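Local coordinates for protein nuclease NucT (Helicobacter pylori, PDB 6EHI) that is a nuclease of the PLD-like superfamily, a compact alpha/beta domain built round one mixed sheet and paired with a second copy of itself, at residues A37-T42 against S121-K126; I116-S121 against E134-T139. The protein carries 1 engineered substitution. One frame throughout, in Å; residues are numbered along the deposited sequence.

Contact 1. Residues A37-T42 against S121-K126. With ACT (acetate ion), chain M; GOL (glycerol), chain N.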
loop_
_atom_site.group_PDB
_atom_site.type_symbol
_atom_site.label_atom_id
_atom_site.label_comp_id
_atom_site.label_asym_id
_atom_site.label_seq_id
_atom_site.Cartn_x
_atom_site.Cartn_y
_atom_site.Cartn_z
ATOM N N ALA A 37 5.682 4.033 -9.787
ATOM C CA ALA A 37 4.397 3.454 -10.206
ATOM C C ALA A 37 3.364 3.875 -9.211
ATOM O O ALA A 37 3.587 3.638 -8.028
ATOM C CB ALA A 37 4.516 1.975 -10.258
ATOM N N ILE A 38 2.323 4.587 -9.644
ATOM C CA ILE A 38 1.345 5.169 -8.734
ATOM C C ILE A 38 -0.034 5.033 -9.242
ATOM O O ILE A 38 -0.310 5.387 -10.365
ATOM C CB ILE A 38 1.733 6.634 -8.468
ATOM C CG1 ILE A 38 0.895 7.276 -7.348
ATOM C CG2 ILE A 38 1.849 7.455 -9.746
ATOM C CD1 ILE A 38 1.102 6.637 -6.001
ATOM N N TYR A 39 -0.954 4.580 -8.364
ATOM C CA TYR A 39 -2.361 4.454 -8.667
ATOM C C TYR A 39 -2.996 5.818 -8.882
ATOM O O TYR A 39 -3.503 6.113 -9.990
ATOM C CB TYR A 39 -3.128 3.664 -7.536
ATOM C CG TYR A 39 -4.587 3.635 -7.790
ATOM C CD1 TYR A 39 -5.128 2.729 -8.721
ATOM C CD2 TYR A 39 -5.451 4.577 -7.176
ATOM C CE1 TYR A 39 -6.467 2.730 -9.005
ATOM C CE2 TYR A 39 -6.789 4.596 -7.493
ATOM C CZ TYR A 39 -7.264 3.666 -8.458
ATOM O OH TYR A 39 -8.615 3.580 -8.780
ATOM N N SER A 40 -2.989 6.684 -7.831
ATOM C CA SER A 40 -3.548 8.026 -7.935
ATOM C C SER A 40 -2.484 9.015 -7.470
ATOM O O SER A 40 -1.867 8.801 -6.433
ATOM C CB SER A 40 -4.824 8.169 -7.074
ATOM O OG SER A 40 -5.158 9.525 -6.814
ATOM N N PHE A 41 -2.300 10.104 -8.225
ATOM C CA PHE A 41 -1.264 11.045 -7.968
ATOM C C PHE A 41 -1.828 12.431 -8.350
ATOM O O PHE A 41 -1.838 12.840 -9.501
ATOM C CB PHE A 41 -0.014 10.661 -8.752
ATOM C CG PHE A 41 1.144 11.582 -8.645
ATOM C CD1 PHE A 41 1.186 12.683 -7.750
ATOM C CD2 PHE A 41 2.190 11.438 -9.529
ATOM C CE1 PHE A 41 2.268 13.544 -7.705
ATOM C CE2 PHE A 41 3.296 12.302 -9.536
ATOM C CZ PHE A 41 3.382 13.331 -8.555
ATOM N N THR A 42 -2.286 13.128 -7.331
ATOM C CA THR A 42 -2.909 14.431 -7.469
ATOM C C THR A 42 -2.185 15.528 -6.667
ATOM O O THR A 42 -2.455 16.690 -6.854
ATOM C CB THR A 42 -4.390 14.372 -7.051
ATOM O OG1 THR A 42 -4.432 14.015 -5.662
ATOM C CG2 THR A 42 -5.245 13.385 -7.901
ATOM N N SER A 121 0.790 2.114 1.483
ATOM C CA SER A 121 -0.633 2.206 1.144
ATOM C C SER A 121 -1.028 3.518 0.567
ATOM O O SER A 121 -2.142 3.612 0.071
ATOM C CB SER A 121 -1.478 1.964 2.420
ATOM O OG SER A 121 -1.223 2.916 3.467
ATOM N N ALA A 122 -0.164 4.516 0.662
ATOM C CA ALA A 122 -0.633 5.885 0.451
ATOM C C ALA A 122 -0.575 6.255 -1.064
ATOM O O ALA A 122 0.483 6.345 -1.601
ATOM C CB ALA A 122 0.242 6.856 1.188
ATOM N N ASN A 123 -1.738 6.645 -1.591
ATOM C CA ASN A 123 -1.789 7.337 -2.856
ATOM C C ASN A 123 -1.194 8.714 -2.681
ATOM O O ASN A 123 -1.046 9.222 -1.520
ATOM C CB ASN A 123 -3.204 7.382 -3.382
ATOM C CG ASN A 123 -3.698 5.974 -3.822
ATOM O OD1 ASN A 123 -2.951 5.249 -4.527
ATOM N ND2 ASN A 123 -4.948 5.606 -3.482
ATOM N N TRP A 124 -0.744 9.301 -3.770
ATOM C CA TRP A 124 -0.001 10.586 -3.737
ATOM C C TRP A 124 -1.008 11.701 -3.919
ATOM O O TRP A 124 -1.113 12.320 -4.952
ATOM C CB TRP A 124 1.146 10.624 -4.742
ATOM C CG TRP A 124 2.287 9.692 -4.425
ATOM C CD1 TRP A 124 2.287 8.739 -3.478
ATOM C CD2 TRP A 124 3.492 9.559 -5.124
ATOM N NE1 TRP A 124 3.501 8.128 -3.466
ATOM C CE2 TRP A 124 4.241 8.611 -4.487
ATOM C CE3 TRP A 124 4.058 10.247 -6.246
ATOM C CZ2 TRP A 124 5.512 8.230 -4.916
ATOM C CZ3 TRP A 124 5.311 9.974 -6.592
ATOM C CH2 TRP A 124 6.033 8.942 -5.968
ATOM N N SER A 125 -1.718 11.933 -2.816
ATOM C CA SER A 125 -2.837 12.909 -2.724
ATOM C C SER A 125 -2.733 13.660 -1.406
ATOM O O SER A 125 -2.171 13.117 -0.440
ATOM C CB SER A 125 -4.130 12.125 -2.784
ATOM O OG SER A 125 -4.366 11.332 -1.636
ATOM N N LYS A 126 -3.270 14.881 -1.357
ATOM C CA LYS A 126 -3.400 15.544 -0.082
ATOM C C LYS A 126 -4.219 14.639 0.860
ATOM O O LYS A 126 -3.861 14.552 2.051
ATOM C CB LYS A 126 -3.980 16.940 -0.276
ATOM C CG LYS A 126 -2.952 17.855 -0.949
ATOM C CD LYS A 126 -3.500 19.255 -1.268
ATOM C CE LYS A 126 -3.578 20.151 -0.056
ATOM N NZ LYS A 126 -4.834 20.935 -0.186
HETATM C C ACT M . 3.576 5.172 -0.649
HETATM O O ACT M . 2.871 4.470 0.173
HETATM O OXT ACT M . 3.055 6.082 -1.315
HETATM C CH3 ACT M . 5.052 4.984 -0.832
HETATM C C1 GOL N . -7.928 8.234 -1.122
HETATM O O1 GOL N . -8.548 8.914 -0.100
HETATM C C2 GOL N . -7.131 9.198 -1.923
HETATM O O2 GOL N . -5.759 8.973 -1.581
HETATM C C3 GOL N . -7.415 8.973 -3.405
HETATM O O3 GOL N . -6.368 9.491 -4.242
HETATM O O HOH W 1 -4.218 16.038 -3.801
#
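The indole of Trp-124 has Ile-38 over one face and two neighbours at its edge, Phe-41 and an acetate. Ile-38 CD1 sits above the five-membered ring, 3.6 Å from its centroid, a CH-pi contact. In a T-shaped stack, the six-membered ring turns its edge to the Phe-41 ring, planes at 80°; Trp-124 CE3 stands over the middle of the phenyl face. Trp-124 NE1 gives a hydrogen bond of 3.0 Å to acetate OXT; the acetate's other oxygen, O, accepts from Ala-122 N.

A single beta bridge, Phe-41 with Trp-124, joins the two backbones: Trp-124 N binds Ser-40 O at 2.9 Å, and Thr-42 N binds Trp-124 O at 2.8 Å. A glycerol also spans them, its O3 2.8 Å from Ser-40 OG and its O2 2.7 Å from Ser-125 OG, both hydrogen bonds.

Lys-108 belongs to the HxK(x)4D signature of PLD-like proteins, its His position here taken by Asn-106, probably the engineered residue; Asn-123 closes the G-S-x-N run that follows. The bridge and the indole packing fix this loop against 37-42, and Asn-123 OD1, accepting from Lys-108 NZ, ties it to that lysine, consistent with a place beside the family's active site.

Contact 2. Residues I116-S121 against E134-T139; sequences IVFLGS and EVLLKT
Lys-138 runs alongside Phe-118, both side chains pointing the same way from adjacent antiparallel strands. Its CB lies 3.9 Å from Phe-118 CE2. The next carbon, CG, meets Ile-116 CG2 at 3.5 Å and makes an off-centre CH-pi contact with the phenyl ring, CD returns to Phe-118 CE2, and CE again nears Ile-116 CG2. With CG opposite the backbone N (chi1 -178°) and every later torsion extended, the aliphatic chain is drawn out straight across the phenyl ring and the neighbouring isoleucine methyl. Leu-136 CD2 comes to the edge of the same ring, in its plane, at Phe-118 CD2.

The other side of this mixed PLD-like sheet carries Val-117, Thr-139, Leu-119 and Leu-137. Val-117 CG1 and Thr-139 CG2 are squeezed to 3.3 Å there, and Leu-119 and Leu-137 each pack on their own counterpart in the second subunit. Reciprocal backbone bonds tie Val-117 to Thr-139 and Leu-119 to Leu-137, all nearly straight. Gly-120, lacking a side chain, lets the strands close until Val-135 O stands 3.3 Å from Gly-120 CA.

Gly-120 and Ser-121 open the family's G-S-x-N run, and Ser-121 continues the pairing with its side chain. Ser-121 N donates to Val-135 O, Ser-121 OG accepts from Val-135 N at 2.7 Å, and Glu-134 OE1 receives the hydroxyl's proton on its anti lone pair, 2.8 Å from Ser-121 OG. Asn-106 of the second subunit, probably the engineered residue at the HKD motif's histidine position, also bonds to that oxygen, and Asn-132 holds OE2.

The buried carboxylate is thus gripped on both oxygens, which should fix its rotation and help offset the cost of burying it. The hydroxyl links strand pairing to a polar network that crosses the dimer interface.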
loop_
_atom_site.group_PDB
_atom_site.type_symbol
_atom_site.label_atom_id
_atom_site.label_comp_id
_atom_site.label_asym_id
_atom_site.label_seq_id
_atom_site.Cartn_x
_atom_site.Cartn_y
_atom_site.Cartn_z
ATOM N N ILE A 116 17.064 3.772 -2.817
ATOM C CA ILE A 116 15.919 3.829 -1.898
ATOM C C ILE A 116 14.672 3.317 -2.616
ATOM O O ILE A 116 14.523 3.506 -3.797
ATOM C CB ILE A 116 15.526 5.287 -1.429
ATOM C CG1 ILE A 116 16.729 6.072 -0.894
ATOM C CG2 ILE A 116 14.422 5.244 -0.392
ATOM C CD1 ILE A 116 16.422 7.603 -0.891
ATOM N N VAL A 117 13.852 2.541 -1.897
ATOM C CA VAL A 117 12.489 2.283 -2.365
ATOM C C VAL A 117 11.494 2.681 -1.287
ATOM O O VAL A 117 11.708 2.492 -0.090
ATOM C CB VAL A 117 12.271 0.891 -2.888
ATOM C CG1 VAL A 117 12.569 -0.139 -1.831
ATOM C CG2 VAL A 117 10.834 0.799 -3.409
ATOM N N PHE A 118 10.436 3.384 -1.748
ATOM C CA PHE A 118 9.270 3.796 -0.946
ATOM C C PHE A 118 8.110 3.013 -1.383
ATOM O O PHE A 118 7.810 2.850 -2.583
ATOM C CB PHE A 118 8.910 5.301 -1.152
ATOM C CG PHE A 118 9.975 6.258 -0.687
ATOM C CD1 PHE A 118 11.012 6.684 -1.510
ATOM C CD2 PHE A 118 9.878 6.844 0.571
ATOM C CE1 PHE A 118 11.902 7.604 -1.063
ATOM C CE2 PHE A 118 10.824 7.754 1.044
ATOM C CZ PHE A 118 11.834 8.121 0.230
ATOM N N LEU A 119 7.495 2.330 -0.440
ATOM C CA LEU A 119 6.265 1.628 -0.753
ATOM C C LEU A 119 5.265 1.662 0.393
ATOM O O LEU A 119 5.561 2.173 1.413
ATOM C CB LEU A 119 6.553 0.172 -1.218
ATOM C CG LEU A 119 7.222 -0.777 -0.222
ATOM C CD1 LEU A 119 6.257 -1.342 0.820
ATOM C CD2 LEU A 119 7.821 -1.938 -0.917
ATOM N N GLY A 120 4.055 1.138 0.233
ATOM C CA GLY A 120 3.053 1.298 1.291
ATOM C C GLY A 120 1.665 1.537 0.695
ATOM O O GLY A 120 1.379 1.116 -0.446
ATOM N N SER A 121 0.790 2.114 1.483
ATOM C CA SER A 121 -0.633 2.206 1.144
ATOM C C SER A 121 -1.028 3.518 0.567
ATOM O O SER A 121 -2.142 3.612 0.071
ATOM C CB SER A 121 -1.478 1.964 2.420
ATOM O OG SER A 121 -1.223 2.916 3.467
ATOM N N GLU A 134 -2.596 5.500 6.953
ATOM C CA GLU A 134 -1.816 4.908 5.867
ATOM C C GLU A 134 -0.590 4.372 6.494
ATOM O O GLU A 134 -0.224 4.746 7.639
ATOM C CB GLU A 134 -1.347 5.990 4.843
ATOM C CG GLU A 134 -2.463 6.777 4.230
ATOM C CD GLU A 134 -3.125 6.143 3.017
ATOM O OE1 GLU A 134 -2.921 4.952 2.674
ATOM O OE2 GLU A 134 -4.002 6.826 2.452
ATOM N N VAL A 135 0.159 3.638 5.724
ATOM C CA VAL A 135 1.544 3.379 6.043
ATOM C C VAL A 135 2.431 3.716 4.866
ATOM O O VAL A 135 2.109 3.398 3.668
ATOM C CB VAL A 135 1.830 1.983 6.589
ATOM C CG1 VAL A 135 1.172 1.765 7.940
ATOM C CG2 VAL A 135 1.432 0.897 5.611
ATOM N N LEU A 136 3.638 4.186 5.180
ATOM C CA LEU A 136 4.656 4.485 4.142
ATOM C C LEU A 136 5.965 3.894 4.643
ATOM O O LEU A 136 6.393 4.224 5.805
ATOM C CB LEU A 136 4.770 5.976 3.911
ATOM C CG LEU A 136 5.533 6.390 2.667
ATOM C CD1 LEU A 136 4.965 7.705 2.158
ATOM C CD2 LEU A 136 6.971 6.584 3.000
ATOM N N LEU A 137 6.570 3.013 3.879
ATOM C CA LEU A 137 7.858 2.390 4.233
ATOM C C LEU A 137 8.949 2.798 3.285
ATOM O O LEU A 137 8.793 2.705 2.067
ATOM C CB LEU A 137 7.753 0.891 4.253
ATOM C CG LEU A 137 9.090 0.272 4.772
ATOM C CD1 LEU A 137 8.829 -0.148 6.187
ATOM C CD2 LEU A 137 9.607 -0.850 3.970
ATOM N N LYS A 138 10.022 3.319 3.835
ATOM C CA LYS A 138 11.282 3.585 3.126
ATOM C C LYS A 138 12.294 2.529 3.476
ATOM O O LYS A 138 12.423 2.170 4.671
ATOM C CB LYS A 138 11.831 4.917 3.560
ATOM C CG LYS A 138 13.103 5.371 2.885
ATOM C CD LYS A 138 13.504 6.759 3.433
ATOM C CE LYS A 138 14.911 7.134 3.015
ATOM N NZ LYS A 138 15.303 8.320 3.823
ATOM N N THR A 139 12.900 1.963 2.460
ATOM C CA THR A 139 14.013 1.040 2.678
ATOM C C THR A 139 15.148 1.259 1.750
ATOM O O THR A 139 14.971 1.666 0.592
ATOM C CB THR A 139 13.573 -0.426 2.708
ATOM O OG1 THR A 139 14.670 -1.295 3.089
ATOM C CG2 THR A 139 13.100 -0.883 1.384
#

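How the contacts relate
From the N terminus, the chain leaves strand 33-38 through 37-42 and passes 78 residues before 121-126 returns to close contact 1. Within that loop runs strand 116-120, whose partner 134-139 lies beyond it, across a short connection holding helix 126-130. The two contacts therefore cross, sharing Ser-121. Contact 2 is neighbour pairing toward the 7-12 edge of the sheet; contact 1 reaches past strand 108-112, which separates 33-38 from 116-120, and joins the loops leaving their ends. They meet where Ala-122 CA packs 3.3 Å from Glu-134 OE1. Together they tie strands 33-38, 116-120 and 134-139 to the turn before helix 126-130.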